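Long-range contact in EGF family domain-containing protein (Toxoplasma gondii, PDB 4Z80), which probably serves host-cell invasion as an apical membrane antigen (AMA4), binding the rhoptry neck protein RON2L1 at the moving junction: residues H25-K36 against Y45-V56. Numbering follows the deposited sequence.
Sequences HVDLIWDKDGTK and YRWTERKSNVGV
The indole of W47 is held between L28 and K36 in a small antiparallel sheet of three strands, in which strand 43-51 lies between 27-30 and 36-40. L28 CD2 lies over one face, 3.8 Å from the centroid of the W47 five-membered ring, and K36 CB covers the opposite face at 3.4 Å from that centroid, both as CH-pi contacts. Because W47 CG sits between its backbone N and carbonyl carbon (chi1 69°), the ring lies between strand 27-30 and K36. W47 also pairs with K36 through its main chain, K36 N donating to W47 O and W47 N to K36 O in hydrogen bonds, while I29 and T48 exchange two backbone hydrogen bonds, T48 N reaching I29 O at 3.0 Å. Before K36, a type I turn from D31 to G34 reverses the chain, and D31 OD1 accepts from D33 N in an Asx turn. R46 packs against this turn, CB on D31 O, with a weak NE bond to K32 O.

Toward the other end, the R50 guanidinium forms a salt bridge with D27 side-on, NE and NH1 both donating to OD2, and I29 CG2 rests over one guanidinium face. S61 OG is hydrogen-bonded to D27 OD1 and probably helps to hold the carboxylate in place, while R50 NH1 also reaches E62 O. R260 of helix 252-262 makes a cation-pi contact with the W30 indole. Beyond the strands, V54 N donates a hydrogen bond to H25 O, and the imidazole, its ND1 bonded to C95 N, reaches across through water: one molecule lies 2.9 Å from H25 NE2 and donates to G55 O at 2.7 Å.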
# COMPACT_ATOMS: atom_id res chain seq x y z
N HIS A 25 -11.64 9.49 3.62
CA HIS A 25 -10.75 8.76 2.74
C HIS A 25 -10.28 9.71 1.65
O HIS A 25 -10.76 9.68 0.50
CB HIS A 25 -11.45 7.53 2.16
CG HIS A 25 -10.53 6.56 1.49
ND1 HIS A 25 -9.48 5.96 2.14
CD2 HIS A 25 -10.53 6.06 0.23
CE1 HIS A 25 -8.86 5.14 1.31
NE2 HIS A 25 -9.48 5.18 0.14
N VAL A 26 -9.34 10.56 2.02
CA VAL A 26 -8.98 11.70 1.21
C VAL A 26 -7.65 11.49 0.50
O VAL A 26 -6.93 10.52 0.76
CB VAL A 26 -8.90 12.99 2.05
CG1 VAL A 26 -10.22 13.24 2.75
CG2 VAL A 26 -7.78 12.91 3.07
N ASP A 27 -7.35 12.41 -0.40
CA ASP A 27 -6.07 12.46 -1.08
C ASP A 27 -5.25 13.54 -0.41
O ASP A 27 -5.50 14.72 -0.61
CB ASP A 27 -6.26 12.79 -2.57
CG ASP A 27 -4.95 12.83 -3.33
OD1 ASP A 27 -4.12 11.92 -3.16
OD2 ASP A 27 -4.76 13.78 -4.13
N LEU A 28 -4.30 13.14 0.43
CA LEU A 28 -3.47 14.12 1.10
C LEU A 28 -2.04 14.05 0.61
O LEU A 28 -1.59 13.03 0.07
CB LEU A 28 -3.52 13.95 2.62
CG LEU A 28 -2.87 12.75 3.29
CD1 LEU A 28 -1.36 12.91 3.49
CD2 LEU A 28 -3.52 12.51 4.65
N ILE A 29 -1.34 15.16 0.77
CA ILE A 29 0.08 15.22 0.53
C ILE A 29 0.73 15.85 1.76
O ILE A 29 0.09 16.65 2.46
CB ILE A 29 0.42 16.03 -0.74
CG1 ILE A 29 -0.28 17.38 -0.69
CG2 ILE A 29 -0.01 15.26 -1.99
CD1 ILE A 29 0.41 18.42 -1.47
N TRP A 30 1.97 15.49 2.03
CA TRP A 30 2.67 15.99 3.22
C TRP A 30 3.23 17.38 2.93
O TRP A 30 3.82 17.60 1.88
CB TRP A 30 3.78 15.03 3.66
CG TRP A 30 3.30 13.62 3.85
CD1 TRP A 30 3.60 12.54 3.08
CD2 TRP A 30 2.40 13.15 4.86
NE1 TRP A 30 2.95 11.43 3.54
CE2 TRP A 30 2.21 11.77 4.64
CE3 TRP A 30 1.74 13.76 5.93
CZ2 TRP A 30 1.38 10.99 5.44
CZ3 TRP A 30 0.91 12.98 6.73
CH2 TRP A 30 0.74 11.61 6.48
N ASP A 31 3.02 18.31 3.85
CA ASP A 31 3.60 19.64 3.73
C ASP A 31 3.57 20.35 5.08
O ASP A 31 2.54 20.36 5.75
CB ASP A 31 2.86 20.47 2.69
CG ASP A 31 3.64 21.69 2.26
OD1 ASP A 31 3.62 22.69 3.00
OD2 ASP A 31 4.30 21.65 1.19
N LYS A 32 4.69 20.94 5.48
CA LYS A 32 4.76 21.56 6.80
C LYS A 32 3.88 22.81 6.89
O LYS A 32 3.62 23.30 7.99
CB LYS A 32 6.21 21.87 7.18
CG LYS A 32 6.92 22.86 6.29
CD LYS A 32 8.37 23.02 6.74
CE LYS A 32 9.18 23.80 5.73
NZ LYS A 32 8.58 25.13 5.45
N ASP A 33 3.42 23.32 5.75
CA ASP A 33 2.50 24.46 5.72
C ASP A 33 1.05 24.04 5.45
O ASP A 33 0.18 24.88 5.26
CB ASP A 33 2.94 25.47 4.66
CG ASP A 33 4.25 26.15 5.00
OD1 ASP A 33 4.55 26.30 6.21
OD2 ASP A 33 4.99 26.53 4.07
N GLY A 34 0.80 22.73 5.43
CA GLY A 34 -0.55 22.24 5.25
C GLY A 34 -1.44 22.67 6.40
O GLY A 34 -0.97 22.80 7.53
N THR A 35 -2.73 22.87 6.13
CA THR A 35 -3.65 23.36 7.15
C THR A 35 -4.20 22.25 8.05
O THR A 35 -4.79 22.53 9.09
CB THR A 35 -4.82 24.11 6.51
OG1 THR A 35 -5.54 23.23 5.64
CG2 THR A 35 -4.31 25.32 5.72
N LYS A 36 -4.00 20.99 7.66
CA LYS A 36 -4.45 19.85 8.45
C LYS A 36 -3.33 19.37 9.36
O LYS A 36 -2.17 19.36 8.96
CB LYS A 36 -4.90 18.70 7.55
CG LYS A 36 -5.92 19.10 6.49
CD LYS A 36 -7.20 19.64 7.10
CE LYS A 36 -8.17 20.06 6.01
NZ LYS A 36 -9.44 20.60 6.57
N TYR A 45 2.03 15.78 12.72
CA TYR A 45 2.02 15.63 11.27
C TYR A 45 1.21 16.75 10.64
O TYR A 45 0.17 17.13 11.16
CB TYR A 45 1.44 14.28 10.89
CG TYR A 45 2.24 13.12 11.42
CD1 TYR A 45 2.02 12.62 12.70
CD2 TYR A 45 3.23 12.53 10.65
CE1 TYR A 45 2.76 11.57 13.18
CE2 TYR A 45 3.97 11.48 11.13
CZ TYR A 45 3.73 11.00 12.39
OH TYR A 45 4.47 9.95 12.88
N ARG A 46 1.70 17.26 9.51
CA ARG A 46 1.03 18.33 8.79
C ARG A 46 0.77 17.92 7.34
O ARG A 46 1.66 17.38 6.68
CB ARG A 46 1.88 19.60 8.81
CG ARG A 46 2.25 20.06 10.21
CD ARG A 46 1.15 20.90 10.79
NE ARG A 46 1.21 22.26 10.27
CZ ARG A 46 0.16 23.07 10.14
NH1 ARG A 46 0.33 24.29 9.65
NH2 ARG A 46 -1.05 22.67 10.49
N TRP A 47 -0.43 18.18 6.85
CA TRP A 47 -0.74 17.83 5.47
C TRP A 47 -1.78 18.74 4.83
O TRP A 47 -2.46 19.54 5.49
CB TRP A 47 -1.20 16.37 5.40
CG TRP A 47 -2.55 16.04 6.04
CD1 TRP A 47 -3.77 16.04 5.42
CD2 TRP A 47 -2.78 15.61 7.39
NE1 TRP A 47 -4.75 15.65 6.31
CE2 TRP A 47 -4.17 15.38 7.52
CE3 TRP A 47 -1.96 15.40 8.49
CZ2 TRP A 47 -4.75 14.96 8.71
CZ3 TRP A 47 -2.54 14.98 9.68
CH2 TRP A 47 -3.92 14.76 9.78
N THR A 48 -1.86 18.63 3.51
CA THR A 48 -2.88 19.27 2.71
C THR A 48 -3.81 18.21 2.14
O THR A 48 -3.35 17.18 1.65
CB THR A 48 -2.26 20.09 1.55
OG1 THR A 48 -1.63 21.26 2.08
CG2 THR A 48 -3.32 20.50 0.53
N GLU A 49 -5.10 18.48 2.19
CA GLU A 49 -6.09 17.61 1.59
C GLU A 49 -6.45 18.15 0.21
O GLU A 49 -7.04 19.22 0.10
CB GLU A 49 -7.32 17.53 2.49
CG GLU A 49 -8.45 16.71 1.98
CD GLU A 49 -9.63 16.73 2.92
OE1 GLU A 49 -9.42 16.50 4.14
OE2 GLU A 49 -10.77 16.99 2.45
N ARG A 50 -6.06 17.41 -0.83
CA ARG A 50 -6.27 17.86 -2.21
C ARG A 50 -7.70 17.61 -2.67
O ARG A 50 -8.29 18.43 -3.38
CB ARG A 50 -5.29 17.15 -3.15
CG ARG A 50 -3.85 17.44 -2.81
CD ARG A 50 -2.93 17.27 -4.01
NE ARG A 50 -2.92 15.91 -4.54
CZ ARG A 50 -2.18 15.51 -5.56
NH1 ARG A 50 -2.24 14.25 -5.98
NH2 ARG A 50 -1.37 16.38 -6.16
N LYS A 51 -8.25 16.48 -2.26
CA LYS A 51 -9.63 16.16 -2.57
C LYS A 51 -10.15 15.09 -1.62
O LYS A 51 -9.37 14.39 -0.98
CB LYS A 51 -9.78 15.69 -4.02
CG LYS A 51 -9.29 14.27 -4.31
CD LYS A 51 -9.54 13.83 -5.76
CE LYS A 51 -11.03 13.82 -6.16
NZ LYS A 51 -11.80 12.65 -5.62
N SER A 52 -11.46 14.98 -1.53
CA SER A 52 -12.07 13.92 -0.73
C SER A 52 -12.60 12.82 -1.66
O SER A 52 -12.42 12.89 -2.88
CB SER A 52 -13.19 14.50 0.12
OG SER A 52 -14.26 14.97 -0.68
N ASN A 53 -13.21 11.80 -1.06
CA ASN A 53 -13.89 10.76 -1.83
C ASN A 53 -12.98 10.05 -2.83
O ASN A 53 -13.36 9.80 -3.98
CB ASN A 53 -15.09 11.37 -2.57
CG ASN A 53 -16.07 10.32 -3.07
OD1 ASN A 53 -16.29 9.30 -2.42
ND2 ASN A 53 -16.65 10.57 -4.24
N VAL A 54 -11.76 9.73 -2.39
CA VAL A 54 -10.85 8.92 -3.20
C VAL A 54 -11.46 7.53 -3.38
O VAL A 54 -12.11 7.01 -2.48
CB VAL A 54 -9.45 8.83 -2.54
CG1 VAL A 54 -8.55 7.82 -3.27
CG2 VAL A 54 -8.79 10.19 -2.53
N GLY A 55 -11.25 6.92 -4.54
CA GLY A 55 -11.77 5.58 -4.78
C GLY A 55 -11.27 4.56 -3.76
O GLY A 55 -10.08 4.52 -3.45
N VAL A 56 -12.17 3.73 -3.25
CA VAL A 56 -11.84 2.72 -2.24
C VAL A 56 -11.39 1.40 -2.89
O VAL A 56 -10.38 0.81 -2.50
CB VAL A 56 -13.05 2.46 -1.30
CG1 VAL A 56 -12.85 1.22 -0.41
CG2 VAL A 56 -13.30 3.69 -0.45
O HOH W 1 -7.97 3.82 -1.98
O HOH W 2 -3.39 22.68 3.41